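Local coordinates for uncharacterized protein orp (Desulfovibrio gigas, PDB 2WFB), which is of unknown function but probably binds a mixed molybdenum-copper sulphide cluster, at residues F24-V32 with A55-S66; G88-E96 with V112-K120. All blocks are in the same frame, centred on the assembly; numbering follows the deposited sequence. Where two conformers were deposited one is given.

Contact 1: residues F24-V32 with A55-S66; sequences FGRAAGFVV and AGINAAQVLAKS. With PO4 (phosphate ion), chain C; PO4 (phosphate ion), chain B; ACT (acetate ion), chain E.
A55 opens the helix 55-66 and meets R26, which reaches over it from the turn F24-A27. The methyl CB of A55 lies against one face of the R26 guanidinium, 3.5 Å above its plane. R26 NE and NH2 bond two oxygens of one phosphate, O3 and O4. The backbone N of A55 also bonds O4. R26 NH2 has a second acceptor in L51 O. At G56 the backbone N gives a 2.9 Å bond to O1 of the same phosphate. G56 CA comes within 3.7 Å of G25 CA. Neither residue has a side chain, and a second phosphate sits beside both. G25 N points almost straight at O1 of that ion (3.0 Å, 170°). A59 CB then wedges between two rings, 3.7 Å from F24 CZ and 3.8 Å from F30 CZ, at the edge of the F30 ring. F24 CG is anti to the backbone N (chi1 170°), which puts CE2 by G56 O and CZ by A60 N. V62 CG1 touches F30 more loosely. L63 splits its branches: L63 CD1 meets F24 CE1 at 3.8 Å, in the plane of the ring and at its edge, and CD2 makes a CH-pi contact over the F30 face, 3.9 Å from the centroid. S66 OG bonds L63 O and lies near V32 CG2. The contact is thus apolar along the sheet and anion-binding at the helix N terminus, where the A55 and G56 N-H groups and R26 together would favour an anion. The ions are probably from the crystallisation liquor, but they may mark a pocket that could suit an anionic cluster.

Contact 2: residues G88-E96 with V112-K120; sequences GIKVGQDLE and VPMAAGPNK. With PO4 (phosphate ion), chain B.
The C-terminal tail V112-K120 packs along strand 90-92, an outermost strand of the sheet, and the loop after it. One direct backbone bond joins them: A115 N to V91 O, short at 2.7 Å and nearly straight (174°). Two waters extend the pairing. One links V91 N to A115 O, the other Q93 N to P113 O. In the conformer given, M114 SD lies 3.6 Å from K90 CB. V112 CG1 packs on G92 CA, while V112 CG2 and L95 CD2 meet tip to tip at 3.9 Å. Q93 runs extended beyond CG across the A115 methyl. Its NE2 bonds G117 O at 3.1 Å, with that oxygen close to the Q93 amide plane. The N119 amide stacks on the Q93 amide, the planes 5° apart. V76 N and G74 O hold the N119 amide from the loop after strand 68-72, and its bond to D94 OD1 is weak. K120 NZ bonds a phosphate O3 at 2.9 Å. Helix 100-108 packs on L95, V112 and M114 through R106 and F107. Helix 78-86 packs on V91 and Q93, and strand 68-72 pairs with strand 90-92.

From the N terminus, strand 6-11 leads to the turn and the first part of strand 29-34 in contact 1. The chain then passes through strand 40-44 before helix 55-66 closes that loop on the sheet. Strand 68-72 and helix 78-86 follow. Contact 2 opens at strand 90-92, runs through helix 100-108 and closes with the C-terminal tail. The two loops are in series and do not nest or cross. The centres of contact 1 and contact 2 are about 14 Å apart. L63 CB of contact 1 touches I89 CD1 of contact 2 at 3.9 Å, so helix 55-66 meets the residue just before strand 90-92. One phosphate joins both, bonded by G25, G77 and K120.

Contact 1: residues F24-V32 with A55-S66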
loop_
_atom_site.group_PDB
_atom_site.type_symbol
_atom_site.label_atom_id
_atom_site.label_comp_id
_atom_site.label_asym_id
_atom_site.label_seq_id
_atom_site.Cartn_x
_atom_site.Cartn_y
_atom_site.Cartn_z
ATOM N N PHE A 24 6.359 -0.749 -4.457
ATOM C CA PHE A 24 5.935 -0.050 -3.255
ATOM C C PHE A 24 6.586 1.325 -3.075
ATOM O O PHE A 24 5.915 2.341 -3.198
ATOM C CB PHE A 24 6.109 -0.894 -1.992
ATOM C CG PHE A 24 5.908 -0.093 -0.735
ATOM C CD1 PHE A 24 4.651 0.459 -0.441
ATOM C CD2 PHE A 24 6.976 0.185 0.110
ATOM C CE1 PHE A 24 4.469 1.229 0.696
ATOM C CE2 PHE A 24 6.790 0.962 1.240
ATOM C CZ PHE A 24 5.506 1.479 1.530
ATOM N N GLY A 25 7.887 1.362 -2.784
ATOM C CA GLY A 25 8.569 2.624 -2.485
ATOM C C GLY A 25 8.500 3.636 -3.606
ATOM O O GLY A 25 8.425 4.848 -3.355
ATOM N N ARG A 26 8.484 3.127 -4.837
ATOM C CA ARG A 26 8.486 3.945 -6.038
ATOM C C ARG A 26 7.164 3.848 -6.818
ATOM O O ARG A 26 7.117 4.169 -8.022
ATOM C CB ARG A 26 9.723 3.611 -6.910
ATOM C CG ARG A 26 11.038 3.914 -6.136
ATOM C CD ARG A 26 12.342 3.520 -6.829
ATOM N NE ARG A 26 13.433 3.800 -5.896
ATOM C CZ ARG A 26 14.048 4.977 -5.759
ATOM N NH1 ARG A 26 13.719 6.015 -6.511
ATOM N NH2 ARG A 26 15.009 5.116 -4.853
ATOM N N ALA A 27 6.092 3.428 -6.140
ATOM C CA ALA A 27 4.741 3.548 -6.699
ATOM C C ALA A 27 4.429 4.996 -7.042
ATOM O O ALA A 27 4.912 5.922 -6.384
ATOM C CB ALA A 27 3.700 3.019 -5.698
ATOM N N ALA A 28 3.601 5.217 -8.057
ATOM C CA ALA A 28 3.129 6.596 -8.364
ATOM C C ALA A 28 2.393 7.219 -7.148
ATOM O O ALA A 28 2.502 8.420 -6.873
ATOM C CB ALA A 28 2.223 6.613 -9.642
ATOM N N GLY A 29 1.657 6.381 -6.423
ATOM C CA GLY A 29 0.870 6.831 -5.299
ATOM C C GLY A 29 0.115 5.666 -4.691
ATOM O O GLY A 29 0.376 4.503 -5.018
ATOM N N PHE A 30 -0.830 5.998 -3.812
ATOM C CA PHE A 30 -1.615 5.029 -3.048
ATOM C C PHE A 30 -3.042 5.478 -3.078
ATOM O O PHE A 30 -3.333 6.640 -2.797
ATOM C CB PHE A 30 -1.183 4.971 -1.573
ATOM C CG PHE A 30 0.299 4.869 -1.383
ATOM C CD1 PHE A 30 0.952 3.669 -1.570
ATOM C CD2 PHE A 30 1.043 5.989 -1.034
ATOM C CE1 PHE A 30 2.342 3.573 -1.424
ATOM C CE2 PHE A 30 2.429 5.892 -0.883
ATOM C CZ PHE A 30 3.067 4.682 -1.070
ATOM N N VAL A 31 -3.932 4.568 -3.435
ATOM C CA VAL A 31 -5.346 4.792 -3.237
ATOM C C VAL A 31 -5.648 4.265 -1.837
ATOM O O VAL A 31 -5.438 3.085 -1.550
ATOM C CB VAL A 31 -6.200 4.067 -4.295
ATOM C CG1 VAL A 31 -7.710 4.167 -3.945
ATOM C CG2 VAL A 31 -5.962 4.651 -5.651
ATOM N N VAL A 32 -6.100 5.157 -0.961
ATOM C CA VAL A 32 -6.405 4.819 0.421
ATOM C C VAL A 32 -7.925 4.737 0.585
ATOM O O VAL A 32 -8.615 5.709 0.301
ATOM C CB VAL A 32 -5.867 5.884 1.389
ATOM C CG1 VAL A 32 -6.157 5.457 2.847
ATOM C CG2 VAL A 32 -4.379 6.100 1.169
ATOM N N ALA A 55 13.487 5.192 -0.664
ATOM C CA ALA A 55 12.139 5.446 -1.164
ATOM C C ALA A 55 11.062 4.688 -0.362
ATOM O O ALA A 55 10.018 5.237 -0.069
ATOM C CB ALA A 55 12.047 5.132 -2.632
ATOM N N GLY A 56 11.341 3.457 0.053
ATOM C CA GLY A 56 10.351 2.674 0.781
ATOM C C GLY A 56 10.190 3.129 2.205
ATOM O O GLY A 56 9.111 3.035 2.767
ATOM N N ILE A 57 11.277 3.607 2.806
ATOM C CA ILE A 57 11.208 4.306 4.086
ATOM C C ILE A 57 10.363 5.586 3.976
ATOM O O ILE A 57 9.478 5.819 4.797
ATOM C CB ILE A 57 12.626 4.535 4.673
ATOM C CG1 ILE A 57 13.188 3.183 5.127
ATOM C CG2 ILE A 57 12.575 5.492 5.830
ATOM C CD1 ILE A 57 14.686 3.090 5.228
ATOM N N ASN A 58 10.579 6.378 2.934
ATOM C CA ASN A 58 9.758 7.573 2.754
ATOM C C ASN A 58 8.289 7.257 2.512
ATOM O O ASN A 58 7.415 7.954 3.000
ATOM C CB ASN A 58 10.276 8.418 1.597
ATOM C CG ASN A 58 9.659 9.808 1.569
ATOM O OD1 ASN A 58 8.821 10.132 0.703
ATOM N ND2 ASN A 58 10.064 10.638 2.520
ATOM N N ALA A 59 8.022 6.221 1.721
ATOM C CA ALA A 59 6.664 5.818 1.405
ATOM C C ALA A 59 5.942 5.315 2.653
ATOM O O ALA A 59 4.770 5.648 2.875
ATOM C CB ALA A 59 6.668 4.756 0.288
ATOM N N ALA A 60 6.653 4.549 3.490
ATOM C CA ALA A 60 6.107 4.065 4.755
ATOM C C ALA A 60 5.694 5.227 5.660
ATOM O O ALA A 60 4.642 5.169 6.319
ATOM C CB ALA A 60 7.096 3.158 5.442
ATOM N N GLN A 61 6.515 6.281 5.686
ATOM C CA GLN A 61 6.206 7.508 6.432
ATOM C C GLN A 61 5.016 8.275 5.855
ATOM O O GLN A 61 4.198 8.778 6.611
ATOM C CB GLN A 61 7.445 8.400 6.589
ATOM C CG GLN A 61 8.426 7.787 7.598
ATOM C CD GLN A 61 9.881 8.223 7.415
ATOM O OE1 GLN A 61 10.185 9.148 6.657
ATOM N NE2 GLN A 61 10.789 7.550 8.127
ATOM N N VAL A 62 4.893 8.330 4.532
ATOM C CA VAL A 62 3.700 8.887 3.906
ATOM C C VAL A 62 2.427 8.133 4.371
ATOM O O VAL A 62 1.435 8.760 4.759
ATOM C CB VAL A 62 3.845 8.926 2.371
ATOM C CG1 VAL A 62 2.483 9.225 1.674
ATOM C CG2 VAL A 62 4.872 9.981 1.971
ATOM N N LEU A 63 2.467 6.803 4.347
ATOM C CA LEU A 63 1.361 5.966 4.816
ATOM C C LEU A 63 1.044 6.091 6.308
ATOM O O LEU A 63 -0.109 6.065 6.685
ATOM C CB LEU A 63 1.605 4.488 4.471
ATOM C CG LEU A 63 1.515 4.112 2.994
ATOM C CD1 LEU A 63 1.690 2.602 2.835
ATOM C CD2 LEU A 63 0.190 4.556 2.401
ATOM N N ALA A 64 2.059 6.206 7.155
ATOM C CA ALA A 64 1.824 6.358 8.578
ATOM C C ALA A 64 1.079 7.669 8.808
ATOM O O ALA A 64 0.156 7.712 9.608
ATOM C CB ALA A 64 3.126 6.303 9.373
ATOM N N LYS A 65 1.454 8.712 8.062
ATOM C CA LYS A 65 0.771 10.020 8.090
ATOM C C LYS A 65 -0.678 10.004 7.628
ATOM O O LYS A 65 -1.492 10.793 8.116
ATOM C CB LYS A 65 1.564 11.080 7.305
ATOM C CG LYS A 65 2.853 11.463 8.033
ATOM C CD LYS A 65 3.677 12.494 7.273
ATOM C CE LYS A 65 5.152 12.440 7.705
ATOM N NZ LYS A 65 6.086 12.739 6.555
ATOM N N SER A 66 -1.018 9.110 6.705
ATOM C CA SER A 66 -2.414 8.976 6.296
ATOM C C SER A 66 -3.246 8.096 7.260
ATOM O O SER A 66 -4.450 7.983 7.106
ATOM C CB SER A 66 -2.494 8.457 4.856
ATOM O OG SER A 66 -2.201 7.075 4.804
HETATM P P PO4 C . 14.427 1.941 -2.290
HETATM O O1 PO4 C . 13.538 1.863 -1.074
HETATM O O2 PO4 C . 15.589 1.022 -2.052
HETATM O O3 PO4 C . 13.614 1.592 -3.527
HETATM O O4 PO4 C . 14.921 3.346 -2.493
HETATM P P PO4 B . 11.018 -0.886 -2.053
HETATM O O1 PO4 B . 9.736 -1.002 -2.770
HETATM O O2 PO4 B . 11.070 -1.968 -1.028
HETATM O O3 PO4 B . 12.148 -1.016 -3.012
HETATM O O4 PO4 B . 11.082 0.462 -1.377
HETATM C C ACT E . 11.440 5.635 -9.681
HETATM O O ACT E . 11.918 6.487 -8.926
HETATM O OXT ACT E . 10.424 5.861 -10.388
HETATM C CH3 ACT E . 12.086 4.333 -9.662
#

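Contact 2: residues G88-E96 with V112-K120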
loop_
_atom_site.group_PDB
_atom_site.type_symbol
_atom_site.label_atom_id
_atom_site.label_comp_id
_atom_site.label_asym_id
_atom_site.label_seq_id
_atom_site.Cartn_x
_atom_site.Cartn_y
_atom_site.Cartn_z
ATOM N N GLY A 88 3.073 -0.203 12.290
ATOM C CA GLY A 88 1.881 -0.971 12.609
ATOM C C GLY A 88 1.011 -1.328 11.409
ATOM O O GLY A 88 -0.170 -1.599 11.565
ATOM N N ILE A 89 1.578 -1.341 10.213
ATOM C CA ILE A 89 0.800 -1.592 8.976
ATOM C C ILE A 89 0.938 -3.061 8.544
ATOM O O ILE A 89 2.047 -3.571 8.432
ATOM C CB ILE A 89 1.260 -0.618 7.869
ATOM C CG1 ILE A 89 1.026 0.822 8.337
ATOM C CG2 ILE A 89 0.582 -0.915 6.504
ATOM C CD1 ILE A 89 1.496 1.925 7.369
ATOM N N LYS A 90 -0.187 -3.744 8.338
ATOM C CA LYS A 90 -0.204 -5.113 7.803
ATOM C C LYS A 90 -0.035 -5.093 6.285
ATOM O O LYS A 90 -0.599 -4.245 5.610
ATOM C CB LYS A 90 -1.515 -5.835 8.148
ATOM C CG LYS A 90 -1.571 -6.426 9.532
ATOM C CD LYS A 90 -2.057 -5.393 10.559
ATOM C CE LYS A 90 -1.943 -5.911 12.016
ATOM N NZ LYS A 90 -1.204 -4.902 12.884
ATOM N N VAL A 91 0.744 -6.033 5.767
ATOM C CA VAL A 91 1.134 -6.023 4.365
ATOM C C VAL A 91 0.567 -7.224 3.638
ATOM O O VAL A 91 0.684 -8.351 4.119
ATOM C CB VAL A 91 2.670 -5.994 4.207
ATOM C CG1 VAL A 91 3.064 -6.051 2.730
ATOM C CG2 VAL A 91 3.239 -4.717 4.877
ATOM N N GLY A 92 -0.088 -6.966 2.510
ATOM C CA GLY A 92 -0.550 -8.010 1.587
ATOM C C GLY A 92 0.328 -7.896 0.358
ATOM O O GLY A 92 0.580 -6.802 -0.122
ATOM N N GLN A 93 0.827 -9.013 -0.131
ATOM C CA GLN A 93 1.762 -9.014 -1.269
ATOM C C GLN A 93 1.164 -9.727 -2.471
ATOM O O GLN A 93 0.082 -10.308 -2.352
ATOM C CB GLN A 93 3.094 -9.662 -0.870
ATOM C CG GLN A 93 3.974 -8.713 -0.087
ATOM C CD GLN A 93 5.082 -9.405 0.671
ATOM O OE1 GLN A 93 5.192 -10.624 0.663
ATOM N NE2 GLN A 93 5.896 -8.627 1.347
ATOM N N ASP A 94 1.851 -9.643 -3.618
ATOM C CA ASP A 94 1.560 -10.455 -4.825
ATOM C C ASP A 94 0.231 -10.110 -5.464
ATOM O O ASP A 94 -0.433 -10.981 -6.045
ATOM C CB ASP A 94 1.623 -11.969 -4.525
ATOM C CG ASP A 94 2.949 -12.399 -3.869
ATOM O OD1 ASP A 94 4.036 -12.085 -4.411
ATOM O OD2 ASP A 94 2.901 -13.063 -2.797
ATOM N N LEU A 95 -0.170 -8.841 -5.348
ATOM C CA LEU A 95 -1.462 -8.392 -5.869
ATOM C C LEU A 95 -1.417 -7.701 -7.246
ATOM O O LEU A 95 -2.419 -7.142 -7.698
ATOM C CB LEU A 95 -2.196 -7.527 -4.834
ATOM C CG LEU A 95 -2.540 -8.322 -3.570
ATOM C CD1 LEU A 95 -2.734 -7.418 -2.386
ATOM C CD2 LEU A 95 -3.763 -9.214 -3.775
ATOM N N GLU A 96 -0.267 -7.761 -7.917
ATOM C CA GLU A 96 -0.145 -7.190 -9.252
ATOM C C GLU A 96 -1.050 -7.953 -10.227
ATOM O O GLU A 96 -1.275 -9.172 -10.091
ATOM C CB GLU A 96 1.324 -7.135 -9.706
ATOM C CG GLU A 96 1.992 -8.495 -9.968
ATOM C CD GLU A 96 2.603 -9.201 -8.735
ATOM O OE1 GLU A 96 2.456 -8.773 -7.571
ATOM O OE2 GLU A 96 3.278 -10.222 -8.946
ATOM N N VAL A 112 -6.327 -12.770 0.997
ATOM C CA VAL A 112 -4.985 -12.179 1.009
ATOM C C VAL A 112 -4.266 -12.433 2.338
ATOM O O VAL A 112 -4.531 -11.756 3.334
ATOM C CB VAL A 112 -4.992 -10.642 0.663
ATOM C CG1 VAL A 112 -3.569 -10.090 0.587
ATOM C CG2 VAL A 112 -5.694 -10.386 -0.651
ATOM N N PRO A 113 -3.336 -13.399 2.349
ATOM C CA PRO A 113 -2.510 -13.693 3.522
ATOM C C PRO A 113 -1.664 -12.491 3.902
ATOM O O PRO A 113 -1.114 -11.832 3.012
ATOM C CB PRO A 113 -1.599 -14.800 3.022
ATOM C CG PRO A 113 -2.319 -15.389 1.847
ATOM C CD PRO A 113 -2.978 -14.240 1.201
ATOM N N MET A 114 -1.581 -12.148 5.186
ATOM C CA MET A 114 -0.695 -11.062 5.557
ATOM C C MET A 114 0.740 -11.589 5.463
ATOM O O MET A 114 1.021 -12.722 5.849
ATOM C CB MET A 114 -1.072 -10.444 6.913
ATOM C CG MET A 114 -2.455 -9.697 6.910
ATOM S SD MET A 114 -2.679 -8.309 5.741
ATOM C CE MET A 114 -3.259 -9.107 4.253
ATOM N N ALA A 115 1.622 -10.796 4.857
ATOM C CA ALA A 115 3.005 -11.233 4.627
ATOM C C ALA A 115 3.811 -11.195 5.905
ATOM O O ALA A 115 3.601 -10.314 6.746
ATOM C CB ALA A 115 3.664 -10.376 3.575
ATOM N N ALA A 116 4.731 -12.148 6.036
ATOM C CA ALA A 116 5.594 -12.262 7.204
ATOM C C ALA A 116 6.934 -11.592 6.965
ATOM O O ALA A 116 7.629 -11.246 7.916
ATOM C CB ALA A 116 5.789 -13.727 7.591
ATOM N N GLY A 117 7.295 -11.389 5.695
ATOM C CA GLY A 117 8.562 -10.742 5.375
ATOM C C GLY A 117 8.561 -10.162 3.989
ATOM O O GLY A 117 7.584 -10.318 3.263
ATOM N N PRO A 118 9.643 -9.467 3.609
ATOM C CA PRO A 118 9.713 -8.897 2.264
ATOM C C PRO A 118 9.721 -9.999 1.208
ATOM O O PRO A 118 10.125 -11.125 1.492
ATOM C CB PRO A 118 11.063 -8.190 2.247
ATOM C CG PRO A 118 11.843 -8.795 3.328
ATOM C CD PRO A 118 10.887 -9.268 4.370
ATOM N N ASN A 119 9.268 -9.698 0.003
ATOM C CA ASN A 119 9.355 -10.686 -1.065
ATOM C C ASN A 119 10.267 -10.227 -2.196
ATOM O O ASN A 119 10.142 -10.695 -3.309
ATOM C CB ASN A 119 7.972 -11.041 -1.609
ATOM C CG ASN A 119 7.245 -9.830 -2.194
ATOM O OD1 ASN A 119 7.629 -8.686 -1.951
ATOM N ND2 ASN A 119 6.200 -10.082 -2.951
ATOM N N LYS A 120 11.172 -9.302 -1.928
ATOM C CA LYS A 120 12.133 -8.911 -2.955
ATOM C C LYS A 120 13.476 -8.380 -2.435
ATOM O O LYS A 120 13.682 -8.258 -1.219
ATOM C CB LYS A 120 11.455 -7.955 -3.940
ATOM C CG LYS A 120 12.178 -6.710 -4.248
ATOM C CD LYS A 120 11.441 -5.594 -3.667
ATOM C CE LYS A 120 11.536 -4.395 -4.555
ATOM N NZ LYS A 120 12.729 -3.561 -4.277
HETATM P P PO4 B . 11.018 -0.886 -2.053
HETATM O O1 PO4 B . 9.736 -1.002 -2.770
HETATM O O2 PO4 B . 11.070 -1.968 -1.028
HETATM O O3 PO4 B . 12.148 -1.016 -3.012
HETATM O O4 PO4 B . 11.082 0.462 -1.377
HETATM O O HOH W 1 2.329 -8.115 7.575
HETATM O O HOH W 2 0.562 -11.446 1.034
#